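Local coordinates for protein 3-phytase (Klebsiella pneumoniae, PDB 2WNH) that probably releases phosphate from phytate (inositol hexakisphosphate) by hydrolysing its phosphomonoesters, acting as a histidine acid phosphatase, at residues Asp128-Thr133 and Pro398-Val403; Ala149-Ala154 and Trp189-Ser194; Ser236-Leu241 and Gln343-Leu348. The protein carries 3 engineered substitutions. All blocks are in the same frame, centred on the assembly; numbering follows the deposited sequence.

Interaction 1: Asp128-Thr133 and Pro398-Val403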
loop_
_atom_site.group_PDB
_atom_site.type_symbol
_atom_site.label_atom_id
_atom_site.label_comp_id
_atom_site.label_asym_id
_atom_site.label_seq_id
_atom_site.Cartn_x
_atom_site.Cartn_y
_atom_site.Cartn_z
ATOM N N ASP B 128 15.440 -33.160 16.502
ATOM C CA ASP B 128 15.546 -32.023 17.401
ATOM C C ASP B 128 15.101 -32.531 18.763
ATOM O O ASP B 128 14.035 -33.100 18.862
ATOM C CB ASP B 128 14.620 -30.898 16.900
ATOM C CG ASP B 128 14.652 -29.641 17.773
ATOM O OD1 ASP B 128 14.704 -29.735 19.024
ATOM O OD2 ASP B 128 14.586 -28.539 17.179
ATOM N N PRO B 129 15.919 -32.334 19.819
ATOM C CA PRO B 129 15.591 -32.900 21.141
ATOM C C PRO B 129 14.338 -32.324 21.834
ATOM O O PRO B 129 13.864 -32.890 22.810
ATOM C CB PRO B 129 16.843 -32.591 21.971
ATOM C CG PRO B 129 17.417 -31.377 21.339
ATOM C CD PRO B 129 17.177 -31.558 19.860
ATOM N N LEU B 130 13.786 -31.225 21.321
ATOM C CA LEU B 130 12.509 -30.733 21.821
ATOM C C LEU B 130 11.328 -31.485 21.214
ATOM O O LEU B 130 10.264 -31.535 21.814
ATOM C CB LEU B 130 12.344 -29.260 21.456
ATOM C CG LEU B 130 13.229 -28.235 22.161
ATOM C CD1 LEU B 130 13.044 -26.891 21.454
ATOM C CD2 LEU B 130 12.865 -28.143 23.661
ATOM N N PHE B 131 11.528 -32.043 20.021
ATOM C CA PHE B 131 10.428 -32.562 19.210
ATOM C C PHE B 131 10.473 -34.072 18.902
ATOM O O PHE B 131 9.489 -34.770 19.113
ATOM C CB PHE B 131 10.331 -31.766 17.901
ATOM C CG PHE B 131 10.282 -30.263 18.090
ATOM C CD1 PHE B 131 9.349 -29.662 18.933
ATOM C CD2 PHE B 131 11.164 -29.448 17.376
ATOM C CE1 PHE B 131 9.318 -28.267 19.084
ATOM C CE2 PHE B 131 11.113 -28.063 17.498
ATOM C CZ PHE B 131 10.211 -27.474 18.359
ATOM N N GLN B 132 11.610 -34.549 18.393
ATOM C CA GLN B 132 11.825 -35.974 18.092
ATOM C C GLN B 132 12.368 -36.636 19.352
ATOM O O GLN B 132 13.480 -37.169 19.367
ATOM C CB GLN B 132 12.811 -36.129 16.926
ATOM C CG GLN B 132 12.196 -35.829 15.554
ATOM C CD GLN B 132 11.920 -34.340 15.317
ATOM O OE1 GLN B 132 12.779 -33.502 15.578
ATOM N NE2 GLN B 132 10.712 -34.014 14.827
ATOM N N THR B 133 11.572 -36.572 20.412
ATOM C CA THR B 133 12.003 -37.008 21.744
ATOM C C THR B 133 12.179 -38.534 21.849
ATOM O O THR B 133 12.873 -39.034 22.739
ATOM C CB THR B 133 11.039 -36.497 22.835
ATOM O OG1 THR B 133 9.693 -36.877 22.507
ATOM C CG2 THR B 133 11.137 -34.989 22.951
ATOM N N PRO B 398 15.689 -32.490 30.359
ATOM C CA PRO B 398 17.015 -31.886 30.360
ATOM C C PRO B 398 16.959 -30.478 29.772
ATOM O O PRO B 398 16.066 -30.175 28.970
ATOM C CB PRO B 398 17.823 -32.800 29.425
ATOM C CG PRO B 398 16.812 -33.384 28.501
ATOM C CD PRO B 398 15.584 -33.572 29.357
ATOM N N ALA B 399 17.891 -29.624 30.185
ATOM C CA ALA B 399 17.988 -28.287 29.607
ATOM C C ALA B 399 18.358 -28.396 28.128
ATOM O O ALA B 399 19.198 -29.219 27.745
ATOM C CB ALA B 399 19.030 -27.466 30.347
ATOM N N VAL B 400 17.732 -27.558 27.299
ATOM C CA VAL B 400 18.023 -27.514 25.877
ATOM C C VAL B 400 18.371 -26.060 25.616
ATOM O O VAL B 400 17.640 -25.186 26.047
ATOM C CB VAL B 400 16.775 -27.894 25.028
ATOM C CG1 VAL B 400 17.027 -27.691 23.517
ATOM C CG2 VAL B 400 16.354 -29.329 25.307
ATOM N N ALA B 401 19.490 -25.809 24.945
ATOM C CA ALA B 401 19.788 -24.457 24.443
ATOM C C ALA B 401 18.748 -24.146 23.363
ATOM O O ALA B 401 18.732 -24.807 22.316
ATOM C CB ALA B 401 21.163 -24.414 23.827
ATOM N N MET B 402 17.922 -23.122 23.590
ATOM C CA MET B 402 16.865 -22.757 22.636
ATOM C C MET B 402 17.421 -22.214 21.324
ATOM O O MET B 402 16.905 -22.514 20.236
ATOM C CB MET B 402 15.878 -21.763 23.282
ATOM C CG MET B 402 14.694 -21.430 22.393
ATOM S SD MET B 402 13.707 -22.868 21.857
ATOM C CE MET B 402 13.058 -23.412 23.433
ATOM N N VAL B 403 18.490 -21.429 21.409
ATOM C CA VAL B 403 19.141 -20.966 20.195
ATOM C C VAL B 403 20.011 -22.066 19.613
ATOM O O VAL B 403 21.049 -22.417 20.183
ATOM C CB VAL B 403 19.979 -19.692 20.407
ATOM C CG1 VAL B 403 20.638 -19.282 19.073
ATOM C CG2 VAL B 403 19.094 -18.571 20.933
#
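Leu130, the residue whose amide closes an Asx turn begun by Asp128, reaches across to Val400 and Met402 in the tail of the chain. The turn belongs to the loop between helices 99-112 and 143-154, and the tail passes it after helix 381-388. Leu130 presents its two methyls to different partners. CD2 lies 4.0 Å from Val400 CG2 and close to its CB as well, while CD1 lies 4.0 Å from Met402 CE and, at 4.1 Å, almost as near Met402 SD. Met402 runs about perpendicular to the leucine; its chain leaves with CG anti to the backbone N (chi1 -175°) and then bends at chi2 and chi3, which folds the thioether back so that sulfur and methyl both face CD1. Pro129 adds a looser touch, its CG 4.3 Å from Val400 CG1.

The turn behind these methyls is firmly built. Leu130 N donates to Asp128 OD1 (2.9 Å, 166°), on the anti side and somewhat out of the carboxylate plane, and Asp128 N meets a lone pair of Gln132 OE1 at 2.8 Å in the carbonyl plane. Asp128 O takes two further amides, Phe131 N and Gln132 N. Leu130 CB sits over the centre of the Phe131 ring, 3.8 Å above its plane. Arg94 of strand 91-95 links the two segments indirectly: it forms a salt bridge with Asp128 OD1 and donates to the carbonyls of Ala401 and Met402. The direct contact is thus wholly apolar and sets little direction of its own, whereas the directional bonds that hold both loop and tail run through Arg94.

Interaction 2: Ala149-Ala154 and Trp189-Ser194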
loop_
_atom_site.group_PDB
_atom_site.type_symbol
_atom_site.label_atom_id
_atom_site.label_comp_id
_atom_site.label_asym_id
_atom_site.label_seq_id
_atom_site.Cartn_x
_atom_site.Cartn_y
_atom_site.Cartn_z
ATOM N N ALA B 149 0.732 -48.633 30.962
ATOM C CA ALA B 149 0.037 -47.341 30.980
ATOM C C ALA B 149 -1.157 -47.270 30.032
ATOM O O ALA B 149 -2.225 -46.803 30.427
ATOM C CB ALA B 149 1.049 -46.219 30.659
ATOM N N VAL B 150 -0.962 -47.699 28.785
ATOM C CA VAL B 150 -2.036 -47.719 27.782
ATOM C C VAL B 150 -3.133 -48.697 28.210
ATOM O O VAL B 150 -4.317 -48.367 28.168
ATOM C CB VAL B 150 -1.492 -48.054 26.353
ATOM C CG1 VAL B 150 -2.611 -48.181 25.340
ATOM C CG2 VAL B 150 -0.497 -46.980 25.897
ATOM N N LYS B 151 -2.735 -49.882 28.662
ATOM C CA LYS B 151 -3.732 -50.874 29.099
ATOM C C LYS B 151 -4.555 -50.382 30.282
ATOM O O LYS B 151 -5.777 -50.576 30.327
ATOM C CB LYS B 151 -3.060 -52.208 29.420
ATOM C CG LYS B 151 -2.665 -52.978 28.186
ATOM C CD LYS B 151 -1.805 -54.187 28.556
ATOM C CE LYS B 151 -2.616 -55.231 29.313
ATOM N NZ LYS B 151 -1.864 -56.518 29.443
ATOM N N GLU B 152 -3.892 -49.714 31.226
ATOM C CA GLU B 152 -4.560 -49.172 32.411
ATOM C C GLU B 152 -5.628 -48.164 32.050
ATOM O O GLU B 152 -6.772 -48.246 32.515
ATOM C CB GLU B 152 -3.550 -48.537 33.368
ATOM C CG GLU B 152 -4.161 -48.107 34.700
ATOM C CD GLU B 152 -4.788 -49.279 35.466
ATOM O OE1 GLU B 152 -4.096 -50.305 35.680
ATOM O OE2 GLU B 152 -5.977 -49.174 35.852
ATOM N N LYS B 153 -5.261 -47.220 31.191
ATOM C CA LYS B 153 -6.191 -46.206 30.755
ATOM C C LYS B 153 -7.274 -46.765 29.840
ATOM O O LYS B 153 -8.426 -46.376 29.979
ATOM C CB LYS B 153 -5.452 -45.067 30.066
ATOM C CG LYS B 153 -6.305 -43.833 29.938
ATOM C CD LYS B 153 -5.499 -42.653 29.425
ATOM C CE LYS B 153 -6.379 -41.426 29.404
ATOM N NZ LYS B 153 -5.658 -40.253 28.833
ATOM N N ALA B 154 -6.900 -47.661 28.924
ATOM C CA ALA B 154 -7.856 -48.235 27.959
ATOM C C ALA B 154 -8.963 -49.050 28.643
ATOM O O ALA B 154 -10.121 -48.947 28.276
ATOM C CB ALA B 154 -7.135 -49.074 26.909
ATOM N N TRP B 189 -10.419 -54.489 18.868
ATOM C CA TRP B 189 -9.498 -53.473 19.391
ATOM C C TRP B 189 -8.644 -54.060 20.500
ATOM O O TRP B 189 -9.163 -54.439 21.559
ATOM C CB TRP B 189 -10.275 -52.278 19.934
ATOM C CG TRP B 189 -10.974 -51.441 18.882
ATOM C CD1 TRP B 189 -11.135 -51.737 17.551
ATOM C CD2 TRP B 189 -11.634 -50.188 19.097
ATOM N NE1 TRP B 189 -11.842 -50.734 16.926
ATOM C CE2 TRP B 189 -12.163 -49.773 17.852
ATOM C CE3 TRP B 189 -11.821 -49.368 20.218
ATOM C CZ2 TRP B 189 -12.871 -48.567 17.701
ATOM C CZ3 TRP B 189 -12.527 -48.170 20.067
ATOM C CH2 TRP B 189 -13.050 -47.791 18.819
ATOM N N ARG B 190 -7.341 -54.126 20.256
ATOM C CA ARG B 190 -6.398 -54.633 21.255
ATOM C C ARG B 190 -5.125 -53.804 21.293
ATOM O O ARG B 190 -4.740 -53.187 20.301
ATOM C CB ARG B 190 -6.057 -56.098 20.978
ATOM C CG ARG B 190 -5.131 -56.325 19.791
ATOM C CD ARG B 190 -5.090 -57.805 19.379
ATOM N NE ARG B 190 -6.252 -58.181 18.574
ATOM C CZ ARG B 190 -6.388 -57.926 17.270
ATOM N NH1 ARG B 190 -5.437 -57.286 16.594
ATOM N NH2 ARG B 190 -7.485 -58.313 16.634
ATOM N N VAL B 191 -4.465 -53.813 22.445
ATOM C CA VAL B 191 -3.196 -53.117 22.593
ATOM C C VAL B 191 -2.079 -53.916 21.928
ATOM O O VAL B 191 -1.869 -55.094 22.237
ATOM C CB VAL B 191 -2.890 -52.825 24.076
ATOM C CG1 VAL B 191 -1.703 -51.896 24.202
ATOM C CG2 VAL B 191 -4.114 -52.217 24.747
ATOM N N GLU B 192 -1.380 -53.275 20.996
ATOM C CA GLU B 192 -0.289 -53.901 20.261
ATOM C C GLU B 192 1.005 -53.099 20.396
ATOM O O GLU B 192 0.956 -51.896 20.627
ATOM C CB GLU B 192 -0.679 -54.033 18.789
ATOM C CG GLU B 192 -1.968 -54.815 18.592
ATOM C CD GLU B 192 -2.246 -55.144 17.143
ATOM O OE1 GLU B 192 -1.990 -54.282 16.273
ATOM O OE2 GLU B 192 -2.737 -56.264 16.883
ATOM N N GLN B 193 2.147 -53.766 20.256
ATOM C CA GLN B 193 3.441 -53.085 20.237
ATOM C C GLN B 193 4.238 -53.455 18.995
ATOM O O GLN B 193 4.312 -54.622 18.627
ATOM C CB GLN B 193 4.262 -53.398 21.494
ATOM C CG GLN B 193 3.675 -52.886 22.782
ATOM C CD GLN B 193 4.737 -52.733 23.868
ATOM O OE1 GLN B 193 5.556 -53.637 24.099
ATOM N NE2 GLN B 193 4.739 -51.576 24.525
ATOM N N SER B 194 4.839 -52.453 18.356
ATOM C CA SER B 194 5.691 -52.669 17.190
ATOM C C SER B 194 7.050 -53.166 17.651
ATOM O O SER B 194 7.347 -53.154 18.850
ATOM C CB SER B 194 5.851 -51.378 16.388
ATOM O OG SER B 194 6.684 -50.454 17.069
#
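Before and after Val191 in sequence, which meets Val150 and Lys151 across the contact, the flat groups of Arg190 and Glu192 join in a salt bridge. The carboxylate stands at the edge of the guanidinium, with Glu192 CD in its plane. NH1 of Arg190 lies 2.9 Å from OE2 of Glu192, and the bond is somewhat bent (147°); seen from the glutamate, the nitrogen comes from above the carboxylate plane, 45° out of it.

Val191 itself turns toward helix 143-154 and divides its methyls between two neighbours in the helix. With CG1 anti to the backbone N (chi1 -170°), that methyl comes within 4.0 Å of Val150 CG1. CG2 instead rests 3.8 Å from Lys151 CG, so the lysine contributes the root of its aliphatic chain.

Strand 191-193 pairs antiparallel with strand 199-201 in a two-stranded beta-hairpin, and the contact lays this hairpin against the helix. Thr199 and Ile201 of the partner strand touch both Val150 and Val191, so the packing around the valine pair continues onto the partner strand. Farther along the strand, Gln193 NE2 donates to Pro143 O at the start of the same helix.

Interaction 3: Ser236-Leu241 and Gln343-Leu348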
loop_
_atom_site.group_PDB
_atom_site.type_symbol
_atom_site.label_atom_id
_atom_site.label_comp_id
_atom_site.label_asym_id
_atom_site.label_seq_id
_atom_site.Cartn_x
_atom_site.Cartn_y
_atom_site.Cartn_z
ATOM N N SER B 236 -20.318 -30.617 9.265
ATOM C CA SER B 236 -20.907 -31.371 10.382
ATOM C C SER B 236 -20.585 -32.858 10.279
ATOM O O SER B 236 -20.470 -33.547 11.290
ATOM C CB SER B 236 -22.419 -31.158 10.415
ATOM O OG SER B 236 -23.019 -31.700 9.254
ATOM N N GLN B 237 -20.441 -33.360 9.057
ATOM C CA GLN B 237 -20.111 -34.764 8.849
ATOM C C GLN B 237 -18.676 -35.091 9.243
ATOM O O GLN B 237 -18.389 -36.220 9.633
ATOM C CB GLN B 237 -20.324 -35.161 7.400
ATOM C CG GLN B 237 -21.778 -35.245 6.999
ATOM C CD GLN B 237 -21.913 -35.494 5.525
ATOM O OE1 GLN B 237 -21.690 -34.599 4.715
ATOM N NE2 GLN B 237 -22.264 -36.725 5.158
ATOM N N ILE B 238 -17.769 -34.121 9.112
ATOM C CA ILE B 238 -16.406 -34.302 9.631
ATOM C C ILE B 238 -16.449 -34.281 11.153
ATOM O O ILE B 238 -15.875 -35.162 11.807
ATOM C CB ILE B 238 -15.430 -33.215 9.087
ATOM C CG1 ILE B 238 -15.290 -33.346 7.568
ATOM C CG2 ILE B 238 -14.046 -33.292 9.769
ATOM C CD1 ILE B 238 -14.592 -34.609 7.109
ATOM N N THR B 239 -17.128 -33.283 11.712
ATOM C CA THR B 239 -17.295 -33.148 13.169
ATOM C C THR B 239 -17.792 -34.440 13.821
ATOM O O THR B 239 -17.278 -34.858 14.875
ATOM C CB THR B 239 -18.259 -31.991 13.497
ATOM O OG1 THR B 239 -17.714 -30.775 12.980
ATOM C CG2 THR B 239 -18.477 -31.860 14.999
ATOM N N ALA B 240 -18.770 -35.080 13.180
ATOM C CA ALA B 240 -19.353 -36.328 13.684
ATOM C C ALA B 240 -18.357 -37.491 13.764
ATOM O O ALA B 240 -18.583 -38.424 14.525
ATOM C CB ALA B 240 -20.535 -36.723 12.815
ATOM N N LEU B 241 -17.277 -37.443 12.977
ATOM C CA LEU B 241 -16.266 -38.497 12.962
ATOM C C LEU B 241 -15.170 -38.313 14.005
ATOM O O LEU B 241 -14.448 -39.267 14.312
ATOM C CB LEU B 241 -15.625 -38.623 11.575
ATOM C CG LEU B 241 -16.597 -38.898 10.434
ATOM C CD1 LEU B 241 -15.905 -38.806 9.083
ATOM C CD2 LEU B 241 -17.242 -40.270 10.623
ATOM N N GLN B 343 -8.560 -22.334 13.708
ATOM C CA GLN B 343 -9.684 -21.954 12.863
ATOM C C GLN B 343 -10.654 -23.113 12.750
ATOM O O GLN B 343 -10.243 -24.277 12.779
ATOM C CB GLN B 343 -9.200 -21.574 11.473
ATOM C CG GLN B 343 -8.467 -20.241 11.448
ATOM C CD GLN B 343 -8.440 -19.651 10.043
ATOM O OE1 GLN B 343 -9.263 -18.773 9.684
ATOM N NE2 GLN B 343 -7.511 -20.121 9.241
ATOM N N GLY B 344 -11.920 -22.781 12.560
ATOM C CA GLY B 344 -12.974 -23.787 12.271
ATOM C C GLY B 344 -12.820 -24.482 10.917
ATOM O O GLY B 344 -12.066 -24.037 10.044
ATOM N N LEU B 345 -13.536 -25.601 10.751
ATOM C CA LEU B 345 -13.412 -26.428 9.555
ATOM C C LEU B 345 -13.754 -25.672 8.266
ATOM O O LEU B 345 -13.029 -25.780 7.268
ATOM C CB LEU B 345 -14.333 -27.652 9.677
ATOM C CG LEU B 345 -13.830 -28.722 10.636
ATOM C CD1 LEU B 345 -15.017 -29.594 11.055
ATOM C CD2 LEU B 345 -12.731 -29.555 10.008
ATOM N N ASP B 346 -14.858 -24.937 8.272
ATOM C CA ASP B 346 -15.233 -24.229 7.041
ATOM C C ASP B 346 -14.320 -23.028 6.775
ATOM O O ASP B 346 -14.029 -22.726 5.620
ATOM C CB ASP B 346 -16.725 -23.857 7.006
ATOM C CG ASP B 346 -17.610 -25.036 6.580
ATOM O OD1 ASP B 346 -17.102 -25.978 5.902
ATOM O OD2 ASP B 346 -18.796 -25.016 6.942
ATOM N N ASP B 347 -13.848 -22.375 7.836
ATOM C CA ASP B 347 -12.913 -21.240 7.693
ATOM C C ASP B 347 -11.602 -21.690 7.033
ATOM O O ASP B 347 -11.052 -20.973 6.179
ATOM C CB ASP B 347 -12.682 -20.547 9.044
ATOM C CG ASP B 347 -13.819 -19.558 9.398
ATOM O OD1 ASP B 347 -14.757 -19.353 8.584
ATOM O OD2 ASP B 347 -13.768 -18.972 10.482
ATOM N N LEU B 348 -11.119 -22.880 7.403
ATOM C CA LEU B 348 -9.913 -23.447 6.782
ATOM C C LEU B 348 -10.197 -23.783 5.326
ATOM O O LEU B 348 -9.428 -23.415 4.452
ATOM C CB LEU B 348 -9.455 -24.709 7.523
ATOM C CG LEU B 348 -8.829 -24.411 8.879
ATOM C CD1 LEU B 348 -8.721 -25.721 9.682
ATOM C CD2 LEU B 348 -7.456 -23.731 8.774
#
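Thr239 OG1, lying 3.5 Å from Leu345 CD1 across the contact, also has two backbone carbonyls around it: it makes a hydrogen bond with Gly309 O and a weak one with Ala235 O, four residues back in its own helix. With chi1 at -61° the hydroxyl is anti to the carbonyl carbon and beside the backbone N, a setting that brings it near Ala235 O. The methyl of Leu345 therefore packs against an oxygen whose polar needs are met by other groups.

The motif is a helix-to-helix contact made at a helix start. Gly344 is the N-cap of helix 345-349, Leu348 N donates to Gly344 O at 3.0 Å, and Leu345, directly after the cap, points toward helix 235-239. The short helix follows strand 334-342 of the large mixed sheet, whereas segment 236-241 packs on helices 165-175 and 204-219. This is consistent with a bridge between the alpha/beta domain and the smaller helical domain of histidine acid phosphatases.

Leu345 takes its place with both methyls turned to Ile238. Ile238 CG2 is anti to the backbone N, since chi1 is -64°, and this branch does the touching while CG1 leads away. Trp218 of helix 204-219 touches both Ile238 and Leu345, and its NE1 makes a weak hydrogen bond to Asp346 OD1, so one indole serves both helices. The fork of Leu345 straddles the isoleucine methyl: CG2 of Ile238 lies 4.0 Å from CD1 and equally 4.0 Å from CD2 of Leu345, and CB of Ile238 follows at 4.1 Å from CD1.

In the fold
All three contacts are van der Waals packing, chiefly of aliphatic carbons, without a direct hydrogen bond; the hydroxyl oxygen of Thr239 in interaction 3 is the exception among the carbons. Interaction 3 is the buried one, while interactions 1 and 2 are only partly buried, and interaction 2 lies farthest from the chain's centre and includes the stem of an exposed lysine. Interaction 1 ties the tail to a loop beside strand 91-95; interaction 2 joins a hairpin to a helix nearby in sequence; interaction 3 connects two short helices. No two share a segment. Interactions 2 and 3 are both nested within the span closed by interaction 1, and interactions 1 and 3 lie on opposite sides of the chain's centre.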